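Local coordinates for glycosyl hydrolases family 2, sugar binding domain protein (Bacteroides uniformis str. 3978 T3 ii, PDB 6D1P) that probably hydrolyses beta-glucuronides, as a family 2 glycoside hydrolase from a human gut bacterium, at residues L69-N74 with Y86-Y92; E110-Q116 with G189-N195; W486-R492 with D538-R544; D558-E563 with S668-A674. All blocks are in the same frame, centred on the assembly; numbering follows the deposited sequence.

Interaction 1. Residues L69-N74 with Y86-Y92; sequences LPHCFN and YQGPGWY
In the N-terminal sugar binding domain, the loop carrying His71, Phe73 and Asn74 folds back over Tyr86-Tyr92, where strand 89-96 begins. With its CG anti to the backbone N (chi1 171°), His71 turns its ring toward Tyr92, and the Tyr92 hydroxyl meets it at the ring edge, in plane. His71 ND1 and Tyr92 OH are 2.6 Å apart in a nearly straight hydrogen bond (169°), which either partner could donate. A histidine nitrogen and a phenol suit one another here because each can give or take the proton.

Phe73 is the apolar wedge of the contact. Its CE2 edge faces Gly88 O at 3.4 Å, and its CZ lies 3.8 Å from Gly90 N. Gly90 is glycine for a reason: a beta carbon would collide with Phe73 CZ. Tyr86 and Tyr92 bracket the same ring, with Phe73 CD2 3.8 Å from Tyr86 CD2 and Phe73 CE1 3.7 Å from Tyr92 OH. The Tyr86 hydroxyl is turned back to its own segment, donating to Pro89 O.

Asn74 ND2 donates to a lone pair of Tyr86 O (3.0 Å) and also bonds Asp77, one of the residues round a bound potassium ion, while Asn74 OD1 takes the N-H of Gly188. An amide that gives and accepts at once thus ties two backbone groups, Tyr86 O and the N-H of Gly188, and links this loop to the residues of the potassium site.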
# COMPACT_ATOMS: atom_id res chain seq x y z
N LEU A 69 -11.60 -2.40 17.03
CA LEU A 69 -10.34 -2.56 17.76
C LEU A 69 -10.37 -3.80 18.64
O LEU A 69 -11.43 -4.22 19.11
CB LEU A 69 -10.05 -1.33 18.63
CG LEU A 69 -9.94 -0.01 17.86
CD1 LEU A 69 -9.21 1.06 18.65
CD2 LEU A 69 -9.28 -0.21 16.51
N PRO A 70 -9.20 -4.42 18.90
CA PRO A 70 -7.88 -4.02 18.39
C PRO A 70 -7.71 -4.28 16.90
O PRO A 70 -8.37 -5.15 16.33
CB PRO A 70 -6.91 -4.87 19.20
CG PRO A 70 -7.69 -6.06 19.59
CD PRO A 70 -9.10 -5.58 19.80
N HIS A 71 -6.79 -3.54 16.28
CA HIS A 71 -6.64 -3.54 14.84
C HIS A 71 -5.17 -3.40 14.48
O HIS A 71 -4.40 -2.72 15.16
CB HIS A 71 -7.45 -2.40 14.23
CG HIS A 71 -7.18 -2.20 12.78
ND1 HIS A 71 -6.25 -1.30 12.31
CD2 HIS A 71 -7.69 -2.82 11.69
CE1 HIS A 71 -6.22 -1.35 10.99
NE2 HIS A 71 -7.09 -2.27 10.59
N CYS A 72 -4.79 -4.03 13.37
CA CYS A 72 -3.39 -4.05 12.98
C CYS A 72 -3.25 -3.78 11.49
O CYS A 72 -3.97 -4.36 10.68
CB CYS A 72 -2.77 -5.41 13.35
SG CYS A 72 -1.07 -5.61 12.82
N PHE A 73 -2.29 -2.90 11.13
CA PHE A 73 -2.02 -2.59 9.73
C PHE A 73 -1.75 -3.85 8.91
O PHE A 73 -1.96 -3.86 7.70
CB PHE A 73 -0.78 -1.69 9.57
CG PHE A 73 -0.92 -0.30 10.14
CD1 PHE A 73 -2.06 0.10 10.83
CD2 PHE A 73 0.12 0.61 9.99
CE1 PHE A 73 -2.16 1.38 11.34
CE2 PHE A 73 0.03 1.89 10.50
CZ PHE A 73 -1.10 2.28 11.19
N ASN A 74 -1.24 -4.90 9.54
CA ASN A 74 -0.63 -5.99 8.80
C ASN A 74 -1.36 -7.31 9.04
O ASN A 74 -0.77 -8.39 8.89
CB ASN A 74 0.85 -6.09 9.16
CG ASN A 74 1.54 -4.74 9.18
OD1 ASN A 74 1.81 -4.19 10.25
ND2 ASN A 74 1.83 -4.18 7.99
N TYR A 86 3.27 -3.64 5.11
CA TYR A 86 3.16 -2.19 5.06
C TYR A 86 3.90 -1.55 6.23
O TYR A 86 3.71 -1.94 7.39
CB TYR A 86 1.69 -1.78 5.05
CG TYR A 86 1.50 -0.30 5.13
CD1 TYR A 86 1.62 0.51 3.99
CD2 TYR A 86 1.23 0.32 6.34
CE1 TYR A 86 1.45 1.88 4.06
CE2 TYR A 86 1.08 1.69 6.43
CZ TYR A 86 1.17 2.47 5.27
OH TYR A 86 1.02 3.82 5.36
N GLN A 87 4.75 -0.56 5.94
CA GLN A 87 5.52 0.15 6.98
C GLN A 87 5.37 1.64 6.73
O GLN A 87 6.07 2.22 5.88
CB GLN A 87 6.99 -0.28 6.99
CG GLN A 87 7.21 -1.69 7.40
CD GLN A 87 8.68 -2.09 7.40
OE1 GLN A 87 9.32 -2.21 6.35
NE2 GLN A 87 9.21 -2.27 8.58
N GLY A 88 4.48 2.27 7.49
CA GLY A 88 4.11 3.64 7.23
C GLY A 88 3.01 4.13 8.15
O GLY A 88 2.67 3.51 9.15
N PRO A 89 2.45 5.29 7.81
CA PRO A 89 1.43 5.90 8.67
C PRO A 89 0.01 5.45 8.33
O PRO A 89 -0.29 4.95 7.24
CB PRO A 89 1.62 7.40 8.38
CG PRO A 89 1.99 7.41 6.89
CD PRO A 89 2.89 6.19 6.73
N GLY A 90 -0.87 5.63 9.31
CA GLY A 90 -2.29 5.38 9.16
C GLY A 90 -3.02 6.09 10.27
O GLY A 90 -2.41 6.48 11.27
N TRP A 91 -4.33 6.27 10.09
CA TRP A 91 -5.12 7.11 10.98
C TRP A 91 -6.36 6.39 11.48
O TRP A 91 -7.03 5.68 10.72
CB TRP A 91 -5.57 8.40 10.28
CG TRP A 91 -4.55 9.52 10.18
CD1 TRP A 91 -3.66 9.74 9.15
CD2 TRP A 91 -4.36 10.59 11.11
NE1 TRP A 91 -2.93 10.88 9.40
CE2 TRP A 91 -3.33 11.41 10.60
CE3 TRP A 91 -4.95 10.93 12.33
CZ2 TRP A 91 -2.89 12.55 11.27
CZ3 TRP A 91 -4.50 12.05 13.00
CH2 TRP A 91 -3.49 12.85 12.46
N TYR A 92 -6.72 6.64 12.74
CA TYR A 92 -8.00 6.20 13.30
C TYR A 92 -8.80 7.41 13.75
O TYR A 92 -8.23 8.43 14.16
CB TYR A 92 -7.80 5.27 14.49
CG TYR A 92 -7.03 4.01 14.22
CD1 TYR A 92 -5.64 4.00 14.26
CD2 TYR A 92 -7.70 2.82 14.01
CE1 TYR A 92 -4.93 2.82 14.06
CE2 TYR A 92 -7.01 1.65 13.81
CZ TYR A 92 -5.62 1.65 13.83
OH TYR A 92 -4.95 0.46 13.62

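Interaction 2. Residues E110-Q116 with G189-N195; sequences EFEGAGQ and GLYRYVN
Tyr191 lays one face of its ring over the backbone at Ala114, whose CA stands 4.1 Å above the ring plane, toward the rim. The hydroxyl runs on to Gly115, where a beta carbon would strike it, and bonds Gly133. Gly113 is likewise glycine because the chain of Arg192 passes there: with CG anti to the carbonyl carbon (chi1 -65°) and the rest extended, Arg192 NH1 reaches Glu112 O at 2.9 Å, with that oxygen in the guanidinium plane.

Phe111 and Val194 lie side by side, CD2 to CG2 3.8 Å, while Leu190 CD2 meets the Phe111 ring edge and sits 3.6 Å from Ala114 CB. Asn195 ND2 donates to Glu112 OE2 (3.1 Å) on the anti side of the carboxylate, tilted out of its plane, and a water bridges that oxygen to Asn195 OD1.

The backbones join as an antiparallel hydrogen-bonded pair at Glu110 and Asn195 and a non-hydrogen-bonded pair at Phe111 and Val194, then, after a shift of one residue, at a single bridge between Gly115 and Gly189. Strand 106-111 runs between strands 194-199 and 137-140, with Phe111 stacked on Trp137 and packed against strand 162-169. Arg192 salt-bridges Glu332, and Tyr193 OH bonds Glu343 N, where helix 343-356 starts in the TIM-barrel domain.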
# COMPACT_ATOMS: atom_id res chain seq x y z
N GLU A 110 -6.13 5.48 27.58
CA GLU A 110 -5.07 4.58 27.98
C GLU A 110 -4.76 3.64 26.82
O GLU A 110 -5.68 3.09 26.21
CB GLU A 110 -5.49 3.76 29.21
CG GLU A 110 -4.77 4.11 30.47
CD GLU A 110 -4.95 3.04 31.53
OE1 GLU A 110 -5.58 2.00 31.21
OE2 GLU A 110 -4.46 3.22 32.65
N PHE A 111 -3.47 3.46 26.54
CA PHE A 111 -3.01 2.61 25.45
C PHE A 111 -2.23 1.45 26.04
O PHE A 111 -1.14 1.65 26.59
CB PHE A 111 -2.15 3.40 24.47
CG PHE A 111 -2.87 4.54 23.82
CD1 PHE A 111 -2.91 5.77 24.42
CD2 PHE A 111 -3.50 4.37 22.60
CE1 PHE A 111 -3.57 6.82 23.83
CE2 PHE A 111 -4.17 5.41 22.00
CZ PHE A 111 -4.21 6.64 22.61
N GLU A 112 -2.78 0.24 25.93
CA GLU A 112 -2.04 -0.93 26.37
C GLU A 112 -0.95 -1.30 25.39
O GLU A 112 -0.06 -2.08 25.74
CB GLU A 112 -2.99 -2.11 26.61
CG GLU A 112 -4.07 -1.78 27.63
CD GLU A 112 -4.95 -2.97 28.00
OE1 GLU A 112 -4.74 -4.07 27.46
OE2 GLU A 112 -5.86 -2.79 28.83
N GLY A 113 -1.00 -0.76 24.18
CA GLY A 113 0.07 -0.95 23.22
C GLY A 113 -0.32 -0.49 21.83
O GLY A 113 -1.40 -0.84 21.35
N ALA A 114 0.54 0.28 21.17
CA ALA A 114 0.29 0.71 19.81
C ALA A 114 1.63 0.90 19.11
O ALA A 114 2.57 1.43 19.71
CB ALA A 114 -0.52 2.01 19.77
N GLY A 115 1.71 0.49 17.84
CA GLY A 115 2.95 0.54 17.10
C GLY A 115 2.93 1.48 15.91
O GLY A 115 1.88 1.71 15.30
N GLN A 116 4.08 2.07 15.61
CA GLN A 116 5.24 2.09 16.50
C GLN A 116 5.30 3.47 17.16
O GLN A 116 5.50 3.58 18.37
CB GLN A 116 6.53 1.76 15.75
CG GLN A 116 6.57 0.35 15.18
CD GLN A 116 6.86 -0.66 16.24
OE1 GLN A 116 7.64 -0.39 17.14
NE2 GLN A 116 6.23 -1.84 16.16
N GLY A 189 -0.32 -0.03 14.23
CA GLY A 189 -1.71 0.21 14.53
C GLY A 189 -2.03 0.06 16.01
O GLY A 189 -1.15 -0.15 16.85
N LEU A 190 -3.33 0.16 16.32
CA LEU A 190 -3.84 0.06 17.69
C LEU A 190 -4.18 -1.40 17.98
O LEU A 190 -5.33 -1.82 18.10
CB LEU A 190 -5.04 0.99 17.88
CG LEU A 190 -4.72 2.47 17.62
CD1 LEU A 190 -5.98 3.29 17.41
CD2 LEU A 190 -3.86 3.06 18.75
N TYR A 191 -3.12 -2.19 18.04
CA TYR A 191 -3.28 -3.63 18.12
C TYR A 191 -3.45 -4.12 19.54
O TYR A 191 -3.65 -5.32 19.75
CB TYR A 191 -2.11 -4.32 17.44
CG TYR A 191 -0.72 -3.77 17.73
CD1 TYR A 191 -0.15 -3.87 19.00
CD2 TYR A 191 0.05 -3.19 16.71
CE1 TYR A 191 1.13 -3.39 19.26
CE2 TYR A 191 1.32 -2.73 16.95
CZ TYR A 191 1.86 -2.82 18.23
OH TYR A 191 3.13 -2.35 18.48
N ARG A 192 -3.39 -3.23 20.53
CA ARG A 192 -3.82 -3.56 21.88
C ARG A 192 -4.89 -2.57 22.29
O ARG A 192 -4.98 -1.47 21.73
CB ARG A 192 -2.67 -3.52 22.90
CG ARG A 192 -1.63 -4.54 22.68
CD ARG A 192 -0.64 -4.51 23.82
NE ARG A 192 0.57 -5.23 23.46
CZ ARG A 192 1.76 -4.98 23.98
NH1 ARG A 192 1.89 -4.03 24.89
NH2 ARG A 192 2.82 -5.68 23.60
N TYR A 193 -5.67 -2.98 23.28
CA TYR A 193 -6.85 -2.24 23.69
C TYR A 193 -6.53 -0.79 24.03
O TYR A 193 -5.50 -0.48 24.63
CB TYR A 193 -7.49 -2.92 24.90
CG TYR A 193 -8.10 -4.26 24.56
CD1 TYR A 193 -9.11 -4.36 23.62
CD2 TYR A 193 -7.65 -5.42 25.19
CE1 TYR A 193 -9.67 -5.58 23.30
CE2 TYR A 193 -8.21 -6.64 24.89
CZ TYR A 193 -9.21 -6.72 23.94
OH TYR A 193 -9.76 -7.95 23.62
N VAL A 194 -7.45 0.08 23.64
CA VAL A 194 -7.49 1.46 24.09
C VAL A 194 -8.65 1.58 25.07
O VAL A 194 -9.74 1.05 24.82
CB VAL A 194 -7.65 2.44 22.91
CG1 VAL A 194 -7.61 3.86 23.40
CG2 VAL A 194 -6.54 2.21 21.90
N ASN A 195 -8.40 2.26 26.19
CA ASN A 195 -9.36 2.39 27.28
C ASN A 195 -9.67 3.85 27.54
O ASN A 195 -8.77 4.70 27.54
CB ASN A 195 -8.83 1.74 28.56
CG ASN A 195 -8.43 0.31 28.36
OD1 ASN A 195 -9.20 -0.48 27.80
ND2 ASN A 195 -7.21 -0.03 28.78
O HOH W 1 -8.60 -3.46 28.38
O HOH W 2 -3.25 0.61 22.81

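Interaction 3. Residues W486-R492 with D538-R544; sequences WYGRRFR and DIEAADR
Trp486 lies flat against the first turn of helix 542-545, in a contact between two loop regions of the TIM-barrel domain. With CG anti to the backbone N (chi1 -167°), the indole swings back over the helix start. Asp543 CB sits over the five-membered ring, 3.7 Å from the centroid, in a CH-pi contact, and Ala542 CB lies 3.7 Å from Trp486 CZ3; small alanine lets the broad ring come this close. Trp486 O accepts the N-H of Asp543, and one water links Trp486 NE1 to Asp543 OD1. Replacing Trp486 by an alanine would probably lose the CH-pi contact with Asp543 and leave the bridging water without one of its partners.

Tyr487 turns its ring edge to Asp543, with OD2 near the ring plane, while its face covers Trp486 CD1 and its hydroxyl bonds Lys597. Arg544 NH2 donates to Tyr487 O from above the carbonyl plane. Ahead of the helix, the N-H of Ala541, the N-cap residue, is bound by Arg489 O at 2.9 Å.

At the other end, Arg490 and Arg492 form a salt-bridge network with Asp538. Arg490, bent at its third torsion, offers NH1 to the syn lone pair of Asp538 OD1 at 2.8 Å, with guanidinium and carboxylate planes 59° apart. Arg492 crosses the aspartate at about a right angle, its NH1 3.3 Å from the same OD1. A water donates to this oxygen too, accepts from Arg492 NH1, and stands over the centre of one face of the Phe491 ring.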
# COMPACT_ATOMS: atom_id res chain seq x y z
N TRP A 486 20.15 -27.88 14.42
CA TRP A 486 19.43 -26.93 13.57
C TRP A 486 20.39 -25.98 12.88
O TRP A 486 20.62 -26.11 11.68
CB TRP A 486 18.35 -26.16 14.33
CG TRP A 486 17.50 -25.48 13.31
CD1 TRP A 486 17.45 -24.13 13.01
CD2 TRP A 486 16.65 -26.13 12.36
NE1 TRP A 486 16.57 -23.91 11.95
CE2 TRP A 486 16.07 -25.13 11.54
CE3 TRP A 486 16.30 -27.47 12.14
CZ2 TRP A 486 15.17 -25.42 10.52
CZ3 TRP A 486 15.40 -27.76 11.13
CH2 TRP A 486 14.85 -26.74 10.32
N TYR A 487 20.96 -25.00 13.58
CA TYR A 487 21.94 -24.14 12.94
C TYR A 487 23.37 -24.65 13.09
O TYR A 487 24.25 -24.19 12.35
CB TYR A 487 21.85 -22.72 13.48
CG TYR A 487 20.55 -22.01 13.19
CD1 TYR A 487 20.12 -21.81 11.88
CD2 TYR A 487 19.76 -21.52 14.23
CE1 TYR A 487 18.93 -21.14 11.61
CE2 TYR A 487 18.57 -20.86 13.98
CZ TYR A 487 18.17 -20.66 12.66
OH TYR A 487 16.99 -20.01 12.38
N GLY A 488 23.61 -25.57 14.02
CA GLY A 488 24.94 -26.14 14.16
C GLY A 488 24.97 -27.58 14.63
O GLY A 488 24.23 -27.96 15.53
N ARG A 489 25.84 -28.38 14.00
CA ARG A 489 26.13 -29.76 14.40
C ARG A 489 24.87 -30.61 14.47
O ARG A 489 23.83 -30.26 13.89
CB ARG A 489 26.88 -29.76 15.74
CG ARG A 489 27.99 -28.69 15.80
CD ARG A 489 28.92 -28.87 16.99
NE ARG A 489 29.51 -30.20 16.98
CZ ARG A 489 29.97 -30.83 18.05
NH1 ARG A 489 29.91 -30.23 19.24
NH2 ARG A 489 30.48 -32.05 17.95
N ARG A 490 24.94 -31.75 15.16
CA ARG A 490 23.84 -32.70 15.22
C ARG A 490 23.06 -32.49 16.51
O ARG A 490 23.57 -31.93 17.48
CB ARG A 490 24.38 -34.13 15.11
CG ARG A 490 25.09 -34.42 13.77
CD ARG A 490 25.66 -35.85 13.69
NE ARG A 490 26.52 -36.16 14.83
CZ ARG A 490 26.36 -37.18 15.68
NH1 ARG A 490 25.36 -38.05 15.52
NH2 ARG A 490 27.21 -37.35 16.70
N PHE A 491 21.80 -32.92 16.51
CA PHE A 491 21.06 -32.75 17.75
C PHE A 491 21.58 -33.69 18.84
O PHE A 491 21.44 -33.39 20.03
CB PHE A 491 19.53 -32.89 17.54
CG PHE A 491 19.04 -34.26 17.11
CD1 PHE A 491 19.02 -35.33 18.01
CD2 PHE A 491 18.50 -34.45 15.85
CE1 PHE A 491 18.53 -36.59 17.62
CE2 PHE A 491 18.00 -35.68 15.45
CZ PHE A 491 18.01 -36.76 16.34
N ARG A 492 22.24 -34.78 18.44
CA ARG A 492 22.91 -35.64 19.41
C ARG A 492 24.10 -34.95 20.09
O ARG A 492 24.56 -35.41 21.14
CB ARG A 492 23.35 -36.93 18.71
CG ARG A 492 22.19 -37.90 18.50
CD ARG A 492 22.54 -39.02 17.54
NE ARG A 492 21.48 -40.04 17.47
CZ ARG A 492 20.52 -40.06 16.54
NH1 ARG A 492 20.45 -39.12 15.60
NH2 ARG A 492 19.61 -41.02 16.55
N ASP A 538 19.92 -38.36 11.36
CA ASP A 538 21.13 -38.02 12.09
C ASP A 538 22.00 -37.16 11.18
O ASP A 538 22.85 -37.66 10.44
CB ASP A 538 21.85 -39.29 12.52
CG ASP A 538 23.00 -39.01 13.44
OD1 ASP A 538 23.04 -37.91 14.03
OD2 ASP A 538 23.87 -39.90 13.55
N ILE A 539 21.78 -35.85 11.22
CA ILE A 539 22.46 -34.94 10.31
C ILE A 539 22.92 -33.69 11.05
O ILE A 539 22.56 -33.43 12.20
CB ILE A 539 21.57 -34.54 9.11
CG1 ILE A 539 20.31 -33.83 9.61
CG2 ILE A 539 21.25 -35.76 8.28
CD1 ILE A 539 19.43 -33.24 8.48
N GLU A 540 23.76 -32.93 10.36
CA GLU A 540 24.27 -31.65 10.83
C GLU A 540 23.40 -30.52 10.30
O GLU A 540 23.04 -30.54 9.12
CB GLU A 540 25.70 -31.42 10.35
CG GLU A 540 26.72 -32.29 10.99
CD GLU A 540 27.98 -31.50 11.29
OE1 GLU A 540 28.33 -30.61 10.47
OE2 GLU A 540 28.58 -31.76 12.36
N ALA A 541 23.09 -29.55 11.15
CA ALA A 541 22.59 -28.24 10.71
C ALA A 541 21.41 -28.38 9.75
O ALA A 541 21.48 -28.01 8.57
CB ALA A 541 23.73 -27.43 10.08
N ALA A 542 20.32 -28.94 10.27
CA ALA A 542 19.18 -29.26 9.42
C ALA A 542 18.55 -28.02 8.77
O ALA A 542 17.87 -28.16 7.75
CB ALA A 542 18.12 -30.02 10.22
N ASP A 543 18.75 -26.84 9.36
CA ASP A 543 18.32 -25.60 8.72
C ASP A 543 18.70 -25.56 7.24
O ASP A 543 17.87 -25.28 6.37
CB ASP A 543 18.91 -24.38 9.43
CG ASP A 543 18.61 -23.09 8.68
OD1 ASP A 543 17.42 -22.85 8.43
OD2 ASP A 543 19.55 -22.33 8.33
N ARG A 544 19.97 -25.85 6.95
CA ARG A 544 20.48 -25.83 5.58
C ARG A 544 20.46 -27.20 4.92
O ARG A 544 20.42 -27.27 3.69
CB ARG A 544 21.93 -25.29 5.57
CG ARG A 544 22.11 -23.88 6.17
CD ARG A 544 23.58 -23.42 6.23
NE ARG A 544 24.40 -24.18 7.19
CZ ARG A 544 24.40 -23.97 8.51
NH1 ARG A 544 23.62 -23.04 9.04
NH2 ARG A 544 25.18 -24.70 9.30
O HOH W 3 15.58 -21.58 9.84
O HOH W 4 20.79 -34.09 13.89
O HOH W 5 21.69 -36.44 15.63

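Interaction 4. Residues D558-E563 with S668-A674; sequences DWHLKE and SQDFPAA
Trp559 and Phe671 meet edge to face where helix 550-564 of the TIM-barrel domain packs on a loop of the following DUF4982 domain. The six-membered ring of Trp559 is nearly perpendicular to the Phe671 ring (80°), and Trp559 CE3 lies 3.4 Å above the centre of the Phe671 face. Pro672 CB occupies the opposite face at 3.5 Å, so the phenyl is sandwiched. An alanine at Phe671 has no ring for these two to grip, and would probably open a gap between Trp559 and Pro672.

Apolar contact continues along Lys562, whose CE lies over the rim of the Trp559 face and 3.8 Å from Phe671 CB. Its aliphatic stem suits a place against the Trp559 face and the Phe671 beta carbon, while NZ makes a salt bridge with Glu563 in which the hydrogen bond is weak.

Two direct hydrogen bonds cross the interface. Ala673 N donates to the syn lone pair of Asp558 OD1 at 2.6 Å, almost straight at 175°. Gln669 NE2 reaches Lys562 O at 3.0 Å, tilted from the carbonyl plane. A water adds a further link, donating to Asp558 OD2 and Ser668 O and accepting from Ala674 N.

Asp558 also bonds Tyr646 through OD1 and Tyr616 through OD2. With this many polar partners round it, the buried carboxylate is probably kept charged and its rotation fixed, clamping the domain loop to the helix beside the aromatic pair.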
# COMPACT_ATOMS: atom_id res chain seq x y z
N ASP A 558 12.57 -34.65 20.97
CA ASP A 558 12.65 -35.85 21.79
C ASP A 558 14.03 -35.96 22.44
O ASP A 558 14.16 -35.99 23.67
CB ASP A 558 12.35 -37.07 20.91
CG ASP A 558 12.11 -38.35 21.71
OD1 ASP A 558 11.68 -39.33 21.08
OD2 ASP A 558 12.34 -38.38 22.93
N TRP A 559 15.08 -35.96 21.62
CA TRP A 559 16.45 -36.02 22.12
C TRP A 559 16.72 -34.96 23.19
O TRP A 559 17.10 -35.28 24.32
CB TRP A 559 17.45 -35.88 20.98
CG TRP A 559 18.80 -36.19 21.46
CD1 TRP A 559 19.67 -35.34 22.10
CD2 TRP A 559 19.44 -37.48 21.44
NE1 TRP A 559 20.82 -36.01 22.44
CE2 TRP A 559 20.71 -37.32 22.06
CE3 TRP A 559 19.07 -38.74 20.95
CZ2 TRP A 559 21.62 -38.39 22.19
CZ3 TRP A 559 19.98 -39.80 21.08
CH2 TRP A 559 21.23 -39.62 21.70
N HIS A 560 16.54 -33.68 22.83
CA HIS A 560 16.79 -32.61 23.79
C HIS A 560 16.09 -32.88 25.11
O HIS A 560 16.69 -32.75 26.19
CB HIS A 560 16.33 -31.25 23.24
CG HIS A 560 17.30 -30.60 22.31
ND1 HIS A 560 17.46 -30.99 21.00
CD2 HIS A 560 18.14 -29.55 22.50
CE1 HIS A 560 18.36 -30.22 20.42
NE2 HIS A 560 18.79 -29.34 21.31
N LEU A 561 14.81 -33.27 25.05
CA LEU A 561 14.02 -33.43 26.27
C LEU A 561 14.53 -34.60 27.11
O LEU A 561 14.55 -34.52 28.35
CB LEU A 561 12.55 -33.63 25.92
CG LEU A 561 11.83 -32.38 25.39
CD1 LEU A 561 10.45 -32.72 24.87
CD2 LEU A 561 11.74 -31.32 26.47
N LYS A 562 14.94 -35.69 26.47
CA LYS A 562 15.43 -36.80 27.27
C LYS A 562 16.81 -36.50 27.82
O LYS A 562 17.16 -36.98 28.90
CB LYS A 562 15.39 -38.10 26.49
CG LYS A 562 16.35 -38.23 25.35
CD LYS A 562 17.55 -39.10 25.71
CE LYS A 562 18.35 -39.43 24.45
NZ LYS A 562 19.60 -40.20 24.76
N GLU A 563 17.59 -35.65 27.14
CA GLU A 563 18.88 -35.25 27.69
C GLU A 563 18.71 -34.38 28.93
O GLU A 563 19.46 -34.52 29.90
CB GLU A 563 19.72 -34.54 26.64
CG GLU A 563 20.10 -35.44 25.47
CD GLU A 563 20.97 -36.62 25.87
OE1 GLU A 563 22.18 -36.61 25.56
OE2 GLU A 563 20.44 -37.57 26.49
N SER A 668 12.09 -42.64 29.26
CA SER A 668 12.60 -41.44 28.59
C SER A 668 13.93 -41.68 27.88
O SER A 668 14.13 -41.21 26.75
CB SER A 668 12.75 -40.30 29.60
OG SER A 668 11.51 -39.73 29.99
N GLN A 669 14.85 -42.41 28.54
CA GLN A 669 16.20 -42.62 28.00
C GLN A 669 16.25 -43.58 26.83
O GLN A 669 17.30 -43.67 26.18
CB GLN A 669 17.13 -43.12 29.11
CG GLN A 669 17.36 -42.12 30.22
CD GLN A 669 17.71 -40.74 29.66
OE1 GLN A 669 18.62 -40.60 28.83
NE2 GLN A 669 16.97 -39.71 30.11
N ASP A 670 15.17 -44.30 26.54
CA ASP A 670 15.16 -45.29 25.46
C ASP A 670 14.68 -44.60 24.17
O ASP A 670 13.55 -44.75 23.71
CB ASP A 670 14.26 -46.47 25.85
CG ASP A 670 14.53 -47.72 25.04
OD1 ASP A 670 15.08 -47.63 23.92
OD2 ASP A 670 14.20 -48.83 25.53
N PHE A 671 15.60 -43.82 23.57
CA PHE A 671 15.28 -42.95 22.45
C PHE A 671 15.14 -43.75 21.16
O PHE A 671 15.96 -44.63 20.89
CB PHE A 671 16.38 -41.90 22.29
CG PHE A 671 16.27 -41.08 21.04
CD1 PHE A 671 15.53 -39.90 21.04
CD2 PHE A 671 16.94 -41.45 19.89
CE1 PHE A 671 15.43 -39.12 19.88
CE2 PHE A 671 16.86 -40.68 18.73
CZ PHE A 671 16.10 -39.51 18.72
N PRO A 672 14.13 -43.44 20.32
CA PRO A 672 13.18 -42.34 20.52
C PRO A 672 11.82 -42.78 21.03
O PRO A 672 11.56 -43.98 21.13
CB PRO A 672 13.03 -41.78 19.11
CG PRO A 672 13.06 -43.04 18.26
CD PRO A 672 14.06 -43.98 18.95
N ALA A 673 10.97 -41.80 21.32
CA ALA A 673 9.61 -42.01 21.81
C ALA A 673 9.58 -42.67 23.19
O ALA A 673 8.58 -43.31 23.54
CB ALA A 673 8.76 -42.81 20.82
N ALA A 674 10.65 -42.50 23.98
CA ALA A 674 10.73 -43.02 25.35
C ALA A 674 10.37 -44.50 25.42
O ALA A 674 9.63 -44.95 26.30
CB ALA A 674 9.86 -42.20 26.31
O HOH W 6 13.12 -41.26 23.93
O HOH W 7 19.93 -41.92 26.42

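In the fold
Four loops are closed in series along the chain; none nests in or crosses another. Interaction 1 closes a short loop of 11 residues, and interaction 2 then spans 72 residues, both within the sugar binding domain. The two touch through Leu190, whose backbone O and N meet His71 N and Tyr92 OH. Interaction 3 closes 45 residues inside the TIM-barrel domain, and interaction 4 spans 104 residues to join that domain to the DUF4982 domain. These two also touch: Phe491 and Arg492 pack on Trp559 and Phe671. The two pairs remain well apart, with interactions 1 and 3 about 39 Å between centres.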